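Baccell_00875 (PDB 5NO8) is a polysaccharide lyase that probably removes the rhamnose caps of complex arabinogalactan proteins by cleaving next to glucuronic acid. Local coordinates at residues 30-38 against 91-101; 368-377 against 673-681. All blocks are in the same frame, centred on the assembly; numbering follows the deposited sequence.

Contact 1. Residues 30-38 against 91-101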
ATOM      1  N   GLU A  30     -12.369  21.097 -16.054  1.00 21.72           N
ATOM      2  CA  GLU A  30     -11.721  22.066 -16.918  1.00 25.73           C
ATOM      3  C   GLU A  30     -10.287  21.625 -17.174  1.00 25.69           C
ATOM      4  O   GLU A  30      -9.665  20.956 -16.346  1.00 24.61           O
ATOM      5  CB  GLU A  30     -11.761  23.462 -16.301  1.00 27.53           C
ATOM      6  CG  GLU A  30     -13.181  23.972 -16.079  1.00 31.61           C
ATOM      7  CD  GLU A  30     -13.254  25.433 -15.624  1.00 35.90           C
ATOM      8  OE1 GLU A  30     -12.398  25.881 -14.835  1.00 37.70           O
ATOM      9  OE2 GLU A  30     -14.210  26.130 -16.035  1.00 41.09           O
ATOM     10  N   MET A  31      -9.768  21.995 -18.334  1.00 25.54           N
ATOM     11  CA  MET A  31      -8.465  21.522 -18.755  1.00 27.30           C
ATOM     12  C   MET A  31      -7.720  22.561 -19.545  1.00 24.67           C
ATOM     13  O   MET A  31      -8.326  23.450 -20.114  1.00 25.21           O
ATOM     14  CB  MET A  31      -8.600  20.231 -19.566  1.00 31.75           C
ATOM     15  CG  MET A  31      -9.935  20.058 -20.284  1.00 37.65           C
ATOM     16  SD  MET A  31      -9.904  18.734 -21.499  1.00 41.15           S
ATOM     17  CE  MET A  31      -9.715  17.419 -20.382  1.00 44.86           C
ATOM     18  N   ARG A  32      -6.402  22.452 -19.528  1.00 22.39           N
ATOM     19  CA  ARG A  32      -5.537  23.150 -20.466  1.00 22.83           C
ATOM     20  C   ARG A  32      -4.847  22.072 -21.285  1.00 22.79           C
ATOM     21  O   ARG A  32      -4.319  21.096 -20.730  1.00 24.00           O
ATOM     22  CB  ARG A  32      -4.493  23.987 -19.741  1.00 22.80           C
ATOM     23  N   ILE A  33      -4.859  22.244 -22.586  1.00 22.67           N
ATOM     24  CA  ILE A  33      -4.237  21.321 -23.511  1.00 21.83           C
ATOM     25  C   ILE A  33      -2.933  21.917 -23.989  1.00 22.93           C
ATOM     26  O   ILE A  33      -2.890  23.104 -24.371  1.00 22.85           O
ATOM     27  CB  ILE A  33      -5.147  21.106 -24.741  1.00 22.66           C
ATOM     28  CG1 ILE A  33      -6.567  20.670 -24.347  1.00 24.69           C
ATOM     29  CG2 ILE A  33      -4.522  20.145 -25.723  1.00 21.19           C
ATOM     30  CD1 ILE A  33      -6.650  19.390 -23.577  1.00 27.21           C
ATOM     31  N   ASN A  34      -1.865  21.119 -23.985  1.00 19.75           N
ATOM     32  CA  ASN A  34      -0.573  21.545 -24.498  1.00 20.43           C
ATOM     33  C   ASN A  34      -0.704  21.702 -26.033  1.00 21.63           C
ATOM     34  O   ASN A  34      -1.012  20.741 -26.730  1.00 18.86           O
ATOM     35  CB  ASN A  34       0.491  20.496 -24.117  1.00 20.99           C
ATOM     36  CG  ASN A  34       1.879  20.876 -24.540  1.00 21.72           C
ATOM     37  OD1 ASN A  34       2.104  21.295 -25.681  1.00 21.46           O
ATOM     38  ND2 ASN A  34       2.835  20.696 -23.643  1.00 20.50           N
ATOM     39  N   PRO A  35      -0.463  22.915 -26.568  1.00 22.66           N
ATOM     40  CA  PRO A  35      -0.648  23.113 -28.013  1.00 22.68           C
ATOM     41  C   PRO A  35       0.385  22.446 -28.920  1.00 22.15           C
ATOM     42  O   PRO A  35       0.112  22.305 -30.128  1.00 24.44           O
ATOM     43  CB  PRO A  35      -0.589  24.658 -28.171  1.00 24.74           C
ATOM     44  CG  PRO A  35       0.259  25.102 -27.055  1.00 24.85           C
ATOM     45  CD  PRO A  35      -0.010  24.153 -25.902  1.00 24.96           C
ATOM     46  N   SER A  36       1.528  22.026 -28.377  0.50 20.27           N
ATOM     47  CA  SER A  36       2.565  21.346 -29.160  0.50 19.91           C
ATOM     48  C   SER A  36       2.457  19.821 -29.138  0.50 18.54           C
ATOM     49  O   SER A  36       2.887  19.172 -30.104  0.50 18.11           O
ATOM     50  CB  SER A  36       3.951  21.720 -28.657  0.50 20.90           C
ATOM     51  OG  SER A  36       4.148  23.121 -28.659  0.50 21.47           O
ATOM     52  N   THR A  37       1.968  19.254 -28.024  1.00 18.36           N
ATOM     53  CA  THR A  37       1.860  17.787 -27.894  1.00 17.44           C
ATOM     54  C   THR A  37       0.435  17.264 -27.967  1.00 17.05           C
ATOM     55  O   THR A  37       0.242  16.105 -28.263  1.00 16.41           O
ATOM     56  CB  THR A  37       2.496  17.284 -26.567  1.00 17.73           C
ATOM     57  OG1 THR A  37       1.733  17.757 -25.472  1.00 16.88           O
ATOM     58  CG2 THR A  37       3.949  17.720 -26.391  1.00 18.25           C
ATOM     59  N   GLY A  38      -0.556  18.112 -27.683  1.00 16.45           N
ATOM     60  CA  GLY A  38      -1.931  17.697 -27.550  1.00 17.35           C
ATOM     61  C   GLY A  38      -2.307  17.043 -26.223  1.00 16.24           C
ATOM     62  O   GLY A  38      -3.463  16.680 -26.043  1.00 15.77           O
ATOM     63  N   ARG A  91       3.938  11.741 -29.346  1.00 16.85           N
ATOM     64  CA  ARG A  91       4.212  12.996 -28.666  1.00 18.89           C
ATOM     65  C   ARG A  91       3.891  14.209 -29.543  1.00 18.90           C
ATOM     66  O   ARG A  91       3.409  15.194 -29.023  1.00 21.42           O
ATOM     67  CB  ARG A  91       5.690  13.078 -28.226  1.00 22.10           C
ATOM     68  CG  ARG A  91       5.981  14.312 -27.368  1.00 25.76           C
ATOM     69  CD  ARG A  91       7.414  14.351 -26.853  1.00 29.36           C
ATOM     70  NE  ARG A  91       8.292  14.800 -27.912  1.00 36.27           N
ATOM     71  CZ  ARG A  91       8.585  16.072 -28.192  1.00 39.10           C
ATOM     72  NH1 ARG A  91       8.127  17.090 -27.461  1.00 41.72           N
ATOM     73  NH2 ARG A  91       9.370  16.316 -29.225  1.00 42.41           N
ATOM     74  N   ILE A  92       4.146  14.130 -30.841  1.00 18.58           N
ATOM     75  CA  ILE A  92       3.898  15.263 -31.754  1.00 18.90           C
ATOM     76  C   ILE A  92       2.772  14.878 -32.712  1.00 16.27           C
ATOM     77  O   ILE A  92       2.954  14.009 -33.540  1.00 17.05           O
ATOM     78  CB  ILE A  92       5.164  15.620 -32.552  1.00 20.57           C
ATOM     79  CG1 ILE A  92       6.339  15.972 -31.600  1.00 21.93           C
ATOM     80  CG2 ILE A  92       4.879  16.731 -33.560  1.00 21.35           C
ATOM     81  CD1 ILE A  92       6.064  17.107 -30.618  1.00 23.70           C
ATOM     82  N   PRO A  93       1.621  15.547 -32.605  1.00 16.05           N
ATOM     83  CA  PRO A  93       0.506  15.245 -33.459  1.00 17.34           C
ATOM     84  C   PRO A  93       0.777  15.581 -34.916  1.00 18.10           C
ATOM     85  O   PRO A  93       1.560  16.505 -35.207  1.00 18.00           O
ATOM     86  CB  PRO A  93      -0.615  16.152 -32.947  1.00 17.60           C
ATOM     87  CG  PRO A  93      -0.122  16.848 -31.766  1.00 17.22           C
ATOM     88  CD  PRO A  93       1.326  16.613 -31.639  1.00 16.76           C
ATOM     89  N   VAL A  94       0.127  14.843 -35.798  1.00 18.61           N
ATOM     90  CA  VAL A  94       0.025  15.229 -37.206  1.00 19.35           C
ATOM     91  C   VAL A  94      -1.108  16.228 -37.417  1.00 20.73           C
ATOM     92  O   VAL A  94      -1.066  17.005 -38.351  1.00 20.16           O
ATOM     93  CB  VAL A  94      -0.087  14.036 -38.172  1.00 22.34           C
ATOM     94  CG1 VAL A  94       1.121  13.134 -38.031  1.00 22.89           C
ATOM     95  CG2 VAL A  94      -1.351  13.232 -37.993  1.00 23.82           C
ATOM     96  N   GLU A  95      -2.123  16.209 -36.558  1.00 19.47           N
ATOM     97  CA  GLU A  95      -3.220  17.183 -36.602  1.00 21.43           C
ATOM     98  C   GLU A  95      -3.720  17.464 -35.182  1.00 21.04           C
ATOM     99  O   GLU A  95      -3.849  16.546 -34.354  1.00 19.23           O
ATOM    100  CB  GLU A  95      -4.362  16.654 -37.474  1.00 25.46           C
ATOM    101  CG  GLU A  95      -5.497  17.659 -37.724  1.00 31.31           C
ATOM    102  CD  GLU A  95      -6.793  17.021 -38.226  1.00 35.88           C
ATOM    103  OE1 GLU A  95      -6.790  15.838 -38.652  1.00 38.14           O
ATOM    104  OE2 GLU A  95      -7.838  17.720 -38.181  1.00 39.58           O
ATOM    105  N   ILE A  96      -3.973  18.731 -34.882  1.00 20.16           N
ATOM    106  CA  ILE A  96      -4.577  19.082 -33.583  1.00 20.59           C
ATOM    107  C   ILE A  96      -5.567  20.192 -33.870  1.00 21.75           C
ATOM    108  O   ILE A  96      -5.249  21.127 -34.616  1.00 21.09           O
ATOM    109  CB  ILE A  96      -3.520  19.435 -32.504  1.00 21.41           C
ATOM    110  CG1 ILE A  96      -4.170  19.897 -31.195  1.00 22.59           C
ATOM    111  CG2 ILE A  96      -2.480  20.426 -33.005  1.00 23.54           C
ATOM    112  CD1 ILE A  96      -3.185  19.948 -30.049  1.00 23.35           C
ATOM    113  N   SER A  97      -6.770  20.048 -33.345  1.00 19.83           N
ATOM    114  CA  SER A  97      -7.807  21.023 -33.569  1.00 21.07           C
ATOM    115  C   SER A  97      -7.484  22.294 -32.771  1.00 21.66           C
ATOM    116  O   SER A  97      -6.781  22.262 -31.741  1.00 19.94           O
ATOM    117  CB  SER A  97      -9.199  20.471 -33.207  1.00 19.82           C
ATOM    118  OG  SER A  97      -9.295  20.212 -31.810  1.00 21.79           O
ATOM    119  N   PRO A  98      -7.992  23.443 -33.239  1.00 26.05           N
ATOM    120  CA  PRO A  98      -7.794  24.723 -32.522  1.00 27.75           C
ATOM    121  C   PRO A  98      -8.086  24.669 -31.016  1.00 26.84           C
ATOM    122  O   PRO A  98      -7.321  25.214 -30.223  1.00 28.33           O
ATOM    123  CB  PRO A  98      -8.788  25.661 -33.216  1.00 28.63           C
ATOM    124  CG  PRO A  98      -8.933  25.108 -34.594  1.00 29.08           C
ATOM    125  CD  PRO A  98      -8.706  23.621 -34.518  1.00 27.89           C
ATOM    126  N   ASP A  99      -9.146  23.958 -30.629  1.00 25.94           N
ATOM    127  CA  ASP A  99      -9.496  23.831 -29.207  1.00 26.02           C
ATOM    128  C   ASP A  99      -8.807  22.678 -28.450  1.00 25.40           C
ATOM    129  O   ASP A  99      -9.071  22.485 -27.263  1.00 23.10           O
ATOM    130  CB  ASP A  99     -11.014  23.760 -29.027  1.00 27.18           C
ATOM    131  CG  ASP A  99     -11.647  22.484 -29.601  1.00 30.29           C
ATOM    132  OD1 ASP A  99     -10.967  21.617 -30.220  1.00 27.62           O
ATOM    133  OD2 ASP A  99     -12.881  22.377 -29.462  1.00 33.72           O
ATOM    134  N   GLY A 100      -7.931  21.926 -29.122  1.00 21.97           N
ATOM    135  CA  GLY A 100      -7.227  20.806 -28.498  1.00 21.87           C
ATOM    136  C   GLY A 100      -8.087  19.597 -28.186  1.00 20.20           C
ATOM    137  O   GLY A 100      -7.601  18.682 -27.523  1.00 21.61           O
ATOM    138  N   MET A 101      -9.336  19.553 -28.673  1.00 18.36           N
ATOM    139  CA  MET A 101     -10.243  18.446 -28.321  1.00 20.40           C
ATOM    140  C   MET A 101     -10.183  17.288 -29.297  1.00 20.54           C
ATOM    141  O   MET A 101     -10.805  16.250 -29.060  1.00 21.26           O
ATOM    142  CB  MET A 101     -11.669  18.953 -28.175  1.00 22.01           C
ATOM    143  CG  MET A 101     -11.778  20.013 -27.087  1.00 22.45           C
ATOM    144  SD  MET A 101     -11.312  19.530 -25.421  1.00 25.71           S
ATOM    145  CE  MET A 101     -12.906  18.957 -24.818  1.00 26.88           C
TER
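Arg-91 meets Thr-37 mainly through its backbone: the carbonyl O of Arg-91 takes a CA-H...O contact from Thr-37 CA at 3.2 Å. Beside it the methyl CG2 of Thr-37 lies 4.1 Å from Arg-91 CG, the two side chains crossing at a slant, while the guanidinium, with the CD1 methyl of Ile-92 over one face, toward its rim, sends NH1 to a salt bridge with Asp-68. The same Ile-92 CD1 also touches the carbonyl O of Ser-36. Pro-93 rests CD and CG on the carbonyls of the 34-38 turn, CD 3.4 Å from Ser-36 O and CG close to Thr-37 O, an oxygen that is hydrogen-bonded to Tyr-105 OH. Ile-96 reaches farther; with CG1 anti to the backbone N (chi1 176°) and the chain extended beyond, its CD1 ends 3.6 Å from Gly-38 CA. The type I turn from Ser-97 to Gly-100 is braced by Asp-99 OD1, which accepts from Ser-97 OG and, from above the carboxylate plane, from Met-101 N in an Asx turn. Ile-33 packs against Gly-100, its CG2 3.9 Å from Gly-100 CA. Met-101 closes the run, its SD 4.2 Å from Met-31 SD. The 34-38 turn is held by Asn-34 OD1, which receives Ser-36 N in the carbonyl plane and Thr-37 N from above it. No hydrogen bond links the segments directly: methyls and methylenes resting on backbone carbonyls join hairpin 29-33/40-45 to edge strand 95-96, and Arg-116 NH1, bonding Gly-38 O and Gly-100 O, ties the two backbones.

Contact 2. Residues 368-377 against 673-681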
ATOM      1  N   VAL A 368      17.959 -10.441   8.761  1.00 19.29           N
ATOM      2  CA  VAL A 368      17.530 -10.486   7.374  1.00 19.25           C
ATOM      3  C   VAL A 368      17.957 -11.789   6.766  1.00 18.78           C
ATOM      4  O   VAL A 368      19.056 -12.287   7.038  1.00 18.54           O
ATOM      5  CB  VAL A 368      18.126  -9.288   6.582  1.00 18.97           C
ATOM      6  CG1 VAL A 368      17.767  -9.368   5.095  1.00 20.30           C
ATOM      7  CG2 VAL A 368      17.628  -7.990   7.171  1.00 18.37           C
ATOM      8  N   TYR A 369      17.098 -12.356   5.918  1.00 17.82           N
ATOM      9  CA  TYR A 369      17.358 -13.646   5.316  1.00 18.28           C
ATOM     10  C   TYR A 369      17.141 -13.577   3.825  1.00 18.62           C
ATOM     11  O   TYR A 369      16.159 -12.975   3.373  1.00 18.16           O
ATOM     12  CB  TYR A 369      16.401 -14.690   5.912  1.00 18.27           C
ATOM     13  CG  TYR A 369      16.711 -16.131   5.580  1.00 18.68           C
ATOM     14  CD1 TYR A 369      17.607 -16.866   6.355  1.00 19.53           C
ATOM     15  CD2 TYR A 369      16.076 -16.785   4.528  1.00 19.04           C
ATOM     16  CE1 TYR A 369      17.874 -18.191   6.070  1.00 19.23           C
ATOM     17  CE2 TYR A 369      16.340 -18.112   4.228  1.00 19.15           C
ATOM     18  CZ  TYR A 369      17.245 -18.808   5.010  1.00 19.58           C
ATOM     19  OH  TYR A 369      17.503 -20.119   4.750  1.00 21.16           O
ATOM     20  N   ASP A 370      18.037 -14.216   3.080  1.00 18.74           N
ATOM     21  CA  ASP A 370      17.967 -14.254   1.631  1.00 19.75           C
ATOM     22  C   ASP A 370      17.317 -15.545   1.211  1.00 19.44           C
ATOM     23  O   ASP A 370      17.929 -16.623   1.332  1.00 18.77           O
ATOM     24  CB  ASP A 370      19.371 -14.123   1.026  1.00 22.55           C
ATOM     25  CG  ASP A 370      19.354 -14.024  -0.505  1.00 24.51           C
ATOM     26  OD1 ASP A 370      18.390 -14.447  -1.167  1.00 25.58           O
ATOM     27  OD2 ASP A 370      20.324 -13.490  -1.060  1.00 28.82           O
ATOM     28  N   ASN A 371      16.081 -15.450   0.721  1.00 19.04           N
ATOM     29  CA  ASN A 371      15.326 -16.655   0.335  1.00 19.82           C
ATOM     30  C   ASN A 371      15.834 -17.332  -0.926  1.00 22.15           C
ATOM     31  O   ASN A 371      15.604 -18.520  -1.090  1.00 24.05           O
ATOM     32  CB  ASN A 371      13.836 -16.362   0.200  1.00 19.80           C
ATOM     33  CG  ASN A 371      13.210 -15.980   1.530  1.00 20.40           C
ATOM     34  OD1 ASN A 371      12.437 -15.044   1.614  1.00 24.91           O
ATOM     35  ND2 ASN A 371      13.555 -16.707   2.564  1.00 19.42           N
ATOM     36  N   GLU A 372      16.523 -16.599  -1.799  1.00 22.85           N
ATOM     37  CA  GLU A 372      17.177 -17.225  -2.972  1.00 26.09           C
ATOM     38  C   GLU A 372      18.413 -18.044  -2.591  1.00 26.12           C
ATOM     39  O   GLU A 372      18.616 -19.132  -3.112  1.00 27.60           O
ATOM     40  CB  GLU A 372      17.538 -16.176  -4.023  1.00 29.00           C
ATOM     41  CG  GLU A 372      16.309 -15.550  -4.654  1.00 32.77           C
ATOM     42  CD  GLU A 372      16.612 -14.394  -5.626  1.00 35.48           C
ATOM     43  OE1 GLU A 372      17.599 -13.632  -5.435  1.00 34.18           O
ATOM     44  OE2 GLU A 372      15.805 -14.231  -6.571  1.00 38.91           O
ATOM     45  N   GLY A 373      19.228 -17.514  -1.690  1.00 27.95           N
ATOM     46  CA  GLY A 373      20.447 -18.183  -1.226  1.00 27.77           C
ATOM     47  C   GLY A 373      20.227 -19.137  -0.064  1.00 27.91           C
ATOM     48  O   GLY A 373      21.128 -19.901   0.269  1.00 27.03           O
ATOM     49  N   ASP A 374      19.050 -19.088   0.561  1.00 25.96           N
ATOM     50  CA  ASP A 374      18.755 -19.863   1.774  1.00 27.71           C
ATOM     51  C   ASP A 374      19.819 -19.621   2.864  1.00 26.72           C
ATOM     52  O   ASP A 374      20.412 -20.570   3.408  1.00 27.40           O
ATOM     53  CB  ASP A 374      18.600 -21.365   1.443  1.00 29.29           C
ATOM     54  CG  ASP A 374      17.357 -21.657   0.619  1.00 31.48           C
ATOM     55  OD1 ASP A 374      16.248 -21.298   1.048  1.00 31.18           O
ATOM     56  OD2 ASP A 374      17.484 -22.248  -0.461  1.00 34.38           O
ATOM     57  N   SER A 375      20.061 -18.347   3.169  1.00 24.15           N
ATOM     58  CA  SER A 375      21.072 -17.961   4.150  1.00 26.66           C
ATOM     59  C   SER A 375      20.753 -16.626   4.769  1.00 26.04           C
ATOM     60  O   SER A 375      20.152 -15.761   4.114  1.00 25.16           O
ATOM     61  CB  SER A 375      22.465 -17.903   3.498  1.00 27.82           C
ATOM     62  OG  SER A 375      22.455 -17.030   2.389  1.00 33.50           O
ATOM     63  N   ILE A 376      21.150 -16.452   6.023  1.00 23.41           N
ATOM     64  CA  ILE A 376      21.111 -15.149   6.676  1.00 23.87           C
ATOM     65  C   ILE A 376      21.960 -14.158   5.863  1.00 26.04           C
ATOM     66  O   ILE A 376      23.040 -14.514   5.368  1.00 26.88           O
ATOM     67  CB  ILE A 376      21.601 -15.226   8.139  1.00 24.28           C
ATOM     68  CG1 ILE A 376      20.521 -15.860   9.020  1.00 24.39           C
ATOM     69  CG2 ILE A 376      21.865 -13.837   8.722  1.00 25.72           C
ATOM     70  CD1 ILE A 376      20.989 -16.291  10.386  1.00 24.77           C
ATOM     71  N   TYR A 377      21.431 -12.942   5.677  1.00 25.99           N
ATOM     72  CA  TYR A 377      22.167 -11.858   5.034  1.00 26.59           C
ATOM     73  C   TYR A 377      22.997 -11.114   6.073  1.00 25.62           C
ATOM     74  O   TYR A 377      22.463 -10.496   6.999  1.00 24.60           O
ATOM     75  CB  TYR A 377      21.235 -10.882   4.317  1.00 27.76           C
ATOM     76  CG  TYR A 377      22.004  -9.788   3.594  1.00 27.92           C
ATOM     77  CD1 TYR A 377      22.839 -10.091   2.520  1.00 29.66           C
ATOM     78  CD2 TYR A 377      21.910  -8.454   4.003  1.00 29.38           C
ATOM     79  CE1 TYR A 377      23.570  -9.089   1.870  1.00 31.26           C
ATOM     80  CE2 TYR A 377      22.626  -7.445   3.357  1.00 30.74           C
ATOM     81  CZ  TYR A 377      23.446  -7.766   2.283  1.00 32.28           C
ATOM     82  OH  TYR A 377      24.163  -6.762   1.648  1.00 34.12           O
ATOM     83  N   TYR A 673       7.363 -10.890  -5.322  1.00 13.97           N
ATOM     84  CA  TYR A 673       7.726 -10.765  -3.907  1.00 13.35           C
ATOM     85  C   TYR A 673       9.221 -10.614  -3.834  1.00 14.07           C
ATOM     86  O   TYR A 673       9.969 -11.450  -4.374  1.00 13.30           O
ATOM     87  CB  TYR A 673       7.277 -12.028  -3.112  1.00 13.39           C
ATOM     88  CG  TYR A 673       5.802 -12.109  -2.954  1.00 13.45           C
ATOM     89  CD1 TYR A 673       5.156 -11.363  -1.996  1.00 13.19           C
ATOM     90  CD2 TYR A 673       5.029 -12.922  -3.782  1.00 14.19           C
ATOM     91  CE1 TYR A 673       3.773 -11.396  -1.860  1.00 13.99           C
ATOM     92  CE2 TYR A 673       3.643 -12.951  -3.652  1.00 14.56           C
ATOM     93  CZ  TYR A 673       3.029 -12.199  -2.670  1.00 13.87           C
ATOM     94  OH  TYR A 673       1.664 -12.211  -2.520  1.00 14.54           O
ATOM     95  N   ASP A 674       9.678  -9.550  -3.187  1.00 14.50           N
ATOM     96  CA  ASP A 674      11.109  -9.382  -2.999  1.00 17.03           C
ATOM     97  C   ASP A 674      11.695 -10.574  -2.231  1.00 17.68           C
ATOM     98  O   ASP A 674      11.077 -11.046  -1.272  1.00 17.34           O
ATOM     99  CB  ASP A 674      11.426  -8.094  -2.273  1.00 18.04           C
ATOM    100  CG  ASP A 674      12.901  -7.778  -2.324  1.00 19.75           C
ATOM    101  OD1 ASP A 674      13.636  -8.353  -1.488  1.00 19.06           O
ATOM    102  OD2 ASP A 674      13.297  -7.021  -3.255  1.00 19.68           O
ATOM    103  N   PRO A 675      12.847 -11.096  -2.678  1.00 18.96           N
ATOM    104  CA  PRO A 675      13.377 -12.309  -2.074  1.00 19.58           C
ATOM    105  C   PRO A 675      14.021 -12.180  -0.690  1.00 18.99           C
ATOM    106  O   PRO A 675      14.484 -13.189  -0.189  1.00 18.41           O
ATOM    107  CB  PRO A 675      14.401 -12.789  -3.092  1.00 21.57           C
ATOM    108  CG  PRO A 675      14.763 -11.612  -3.890  1.00 21.40           C
ATOM    109  CD  PRO A 675      13.552 -10.749  -3.925  1.00 20.49           C
ATOM    110  N   TYR A 676      14.084 -10.983  -0.103  1.00 17.22           N
ATOM    111  CA  TYR A 676      14.523 -10.852   1.285  1.00 17.62           C
ATOM    112  C   TYR A 676      13.342 -10.960   2.223  1.00 16.70           C
ATOM    113  O   TYR A 676      12.321 -10.314   2.003  1.00 15.96           O
ATOM    114  CB  TYR A 676      15.212  -9.502   1.593  1.00 17.80           C
ATOM    115  CG  TYR A 676      16.672  -9.359   1.180  1.00 19.59           C
ATOM    116  CD1 TYR A 676      17.427 -10.439   0.707  1.00 20.26           C
ATOM    117  CD2 TYR A 676      17.311  -8.121   1.296  1.00 20.33           C
ATOM    118  CE1 TYR A 676      18.774 -10.288   0.356  1.00 21.66           C
ATOM    119  CE2 TYR A 676      18.653  -7.965   0.934  1.00 21.11           C
ATOM    120  CZ  TYR A 676      19.364  -9.045   0.456  1.00 22.66           C
ATOM    121  OH  TYR A 676      20.685  -8.915   0.079  1.00 23.37           O
ATOM    122  N   ALA A 677      13.511 -11.730   3.295  1.00 16.83           N
ATOM    123  CA  ALA A 677      12.723 -11.519   4.513  1.00 16.95           C
ATOM    124  C   ALA A 677      13.520 -10.522   5.350  1.00 17.86           C
ATOM    125  O   ALA A 677      14.676 -10.781   5.730  1.00 18.97           O
ATOM    126  CB  ALA A 677      12.528 -12.807   5.271  1.00 16.89           C
ATOM    127  N   ASN A 678      12.925  -9.368   5.582  1.00 17.43           N
ATOM    128  CA  ASN A 678      13.569  -8.311   6.300  1.00 17.84           C
ATOM    129  C   ASN A 678      12.712  -7.945   7.499  1.00 17.38           C
ATOM    130  O   ASN A 678      12.893  -8.527   8.577  1.00 19.20           O
ATOM    131  CB  ASN A 678      13.886  -7.159   5.304  1.00 17.77           C
ATOM    132  CG  ASN A 678      14.703  -6.064   5.931  1.00 18.46           C
ATOM    133  OD1 ASN A 678      14.585  -5.843   7.124  1.00 19.40           O
ATOM    134  ND2 ASN A 678      15.545  -5.360   5.130  1.00 18.19           N
ATOM    135  N   ASP A 679      11.756  -7.041   7.333  1.00 16.57           N
ATOM    136  CA  ASP A 679      11.023  -6.435   8.431  1.00 16.70           C
ATOM    137  C   ASP A 679       9.506  -6.743   8.492  1.00 15.47           C
ATOM    138  O   ASP A 679       8.800  -6.255   9.365  1.00 15.40           O
ATOM    139  CB  ASP A 679      11.280  -4.889   8.446  1.00 18.29           C
ATOM    140  CG  ASP A 679      11.158  -4.205   7.071  1.00 19.76           C
ATOM    141  OD1 ASP A 679      11.259  -4.848   5.982  1.00 20.19           O
ATOM    142  OD2 ASP A 679      10.940  -2.958   7.093  1.00 21.69           O
ATOM    143  N   GLN A 680       9.023  -7.558   7.560  1.00 14.09           N
ATOM    144  CA  GLN A 680       7.595  -7.822   7.375  1.00 14.74           C
ATOM    145  C   GLN A 680       6.912  -8.557   8.515  1.00 14.58           C
ATOM    146  O   GLN A 680       5.689  -8.597   8.533  1.00 13.69           O
ATOM    147  CB  GLN A 680       7.312  -8.602   6.064  1.00 14.53           C
ATOM    148  CG  GLN A 680       7.760 -10.067   6.072  1.00 14.33           C
ATOM    149  CD  GLN A 680       9.239 -10.238   6.304  1.00 15.12           C
ATOM    150  OE1 GLN A 680       9.710 -11.022   7.201  1.00 16.74           O
ATOM    151  NE2 GLN A 680      10.005  -9.531   5.511  1.00 12.60           N
ATOM    152  N   ASP A 681       7.661  -9.100   9.463  1.00 14.68           N
ATOM    153  CA  ASP A 681       7.019  -9.869  10.538  1.00 15.20           C
ATOM    154  C   ASP A 681       6.164  -9.001  11.453  1.00 14.53           C
ATOM    155  O   ASP A 681       5.262  -9.502  12.115  1.00 12.82           O
ATOM    156  CB  ASP A 681       8.045 -10.720  11.257  1.00 16.33           C
ATOM    157  CG  ASP A 681       8.610 -11.775  10.336  1.00 17.92           C
ATOM    158  OD1 ASP A 681       7.802 -12.499   9.703  1.00 19.42           O
ATOM    159  OD2 ASP A 681       9.836 -11.865  10.171  1.00 18.99           O
TER
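The Tyr-676 ring is met by different groups on its face, its edge and its hydroxyl. Val-368 lays CG1 over one face in a CH-pi contact, 4.3 Å from the centroid; with CG1 anti to the backbone N (chi1 176°), that methyl reaches the ring, and Val-368 CG2 rests 3.7 Å from Asn-678 CG, in an amide whose OD1 is hydrogen-bonded to Arg-395 NH1. At the ring edge stands the Asp-370 carboxylate, steeply inclined to the ring, with OD2 3.8 Å from Tyr-676 CE1. The far end of the tyrosine crosses Tyr-377 obliquely, ring planes 34° apart, and Tyr-676 OH lies over one face of Tyr-377, toward its rim, 3.4 Å from Tyr-377 CE1. A leucine in place of Tyr-676 would probably leave the face of Tyr-377 without its hydroxyl cover and Val-368 CG1 without an aromatic surface. Beyond this cluster, Glu-372 leans across Pro-675, Glu-372 CG 3.7 Å from Pro-675 CB. The backbones pair antiparallel: Tyr-369 N to Ala-677 O and Ala-677 N to Tyr-369 O are both 2.9 Å, and Asn-371 N donates to Pro-675 O. These bonds join the hairpin of 369-370 and 375-376 to strand 672-677 within a four-stranded sheet. Lys-602 NZ bridges Asp-370 OD2 and Glu-372 OE1, and Arg-603 takes Glu-372 OE2, which probably offsets much of the acids' negative charge.

How the contacts relate
Contact 1 lies near the periphery, its centre about 35 Å from that of the chain, and is only partly buried; contact 2 is a buried junction, its centre about 20 Å from that of the chain. They share no strand, and their nearest atoms are about 32 Å apart. Contact 1 stays within the N-terminal beta-rich part, where a small hairpin packs on a sheet edge without direct hydrogen bonds. Contact 2 instead joins pieces almost 300 residues apart, with much of the helical part of the chain between them, and does so by true strand pairing. Aliphatic groups against backbone carbonyls, with one methionine pair, make up the first, whereas tyrosines, and acids whose basic partners lie outside both segments, mark the second.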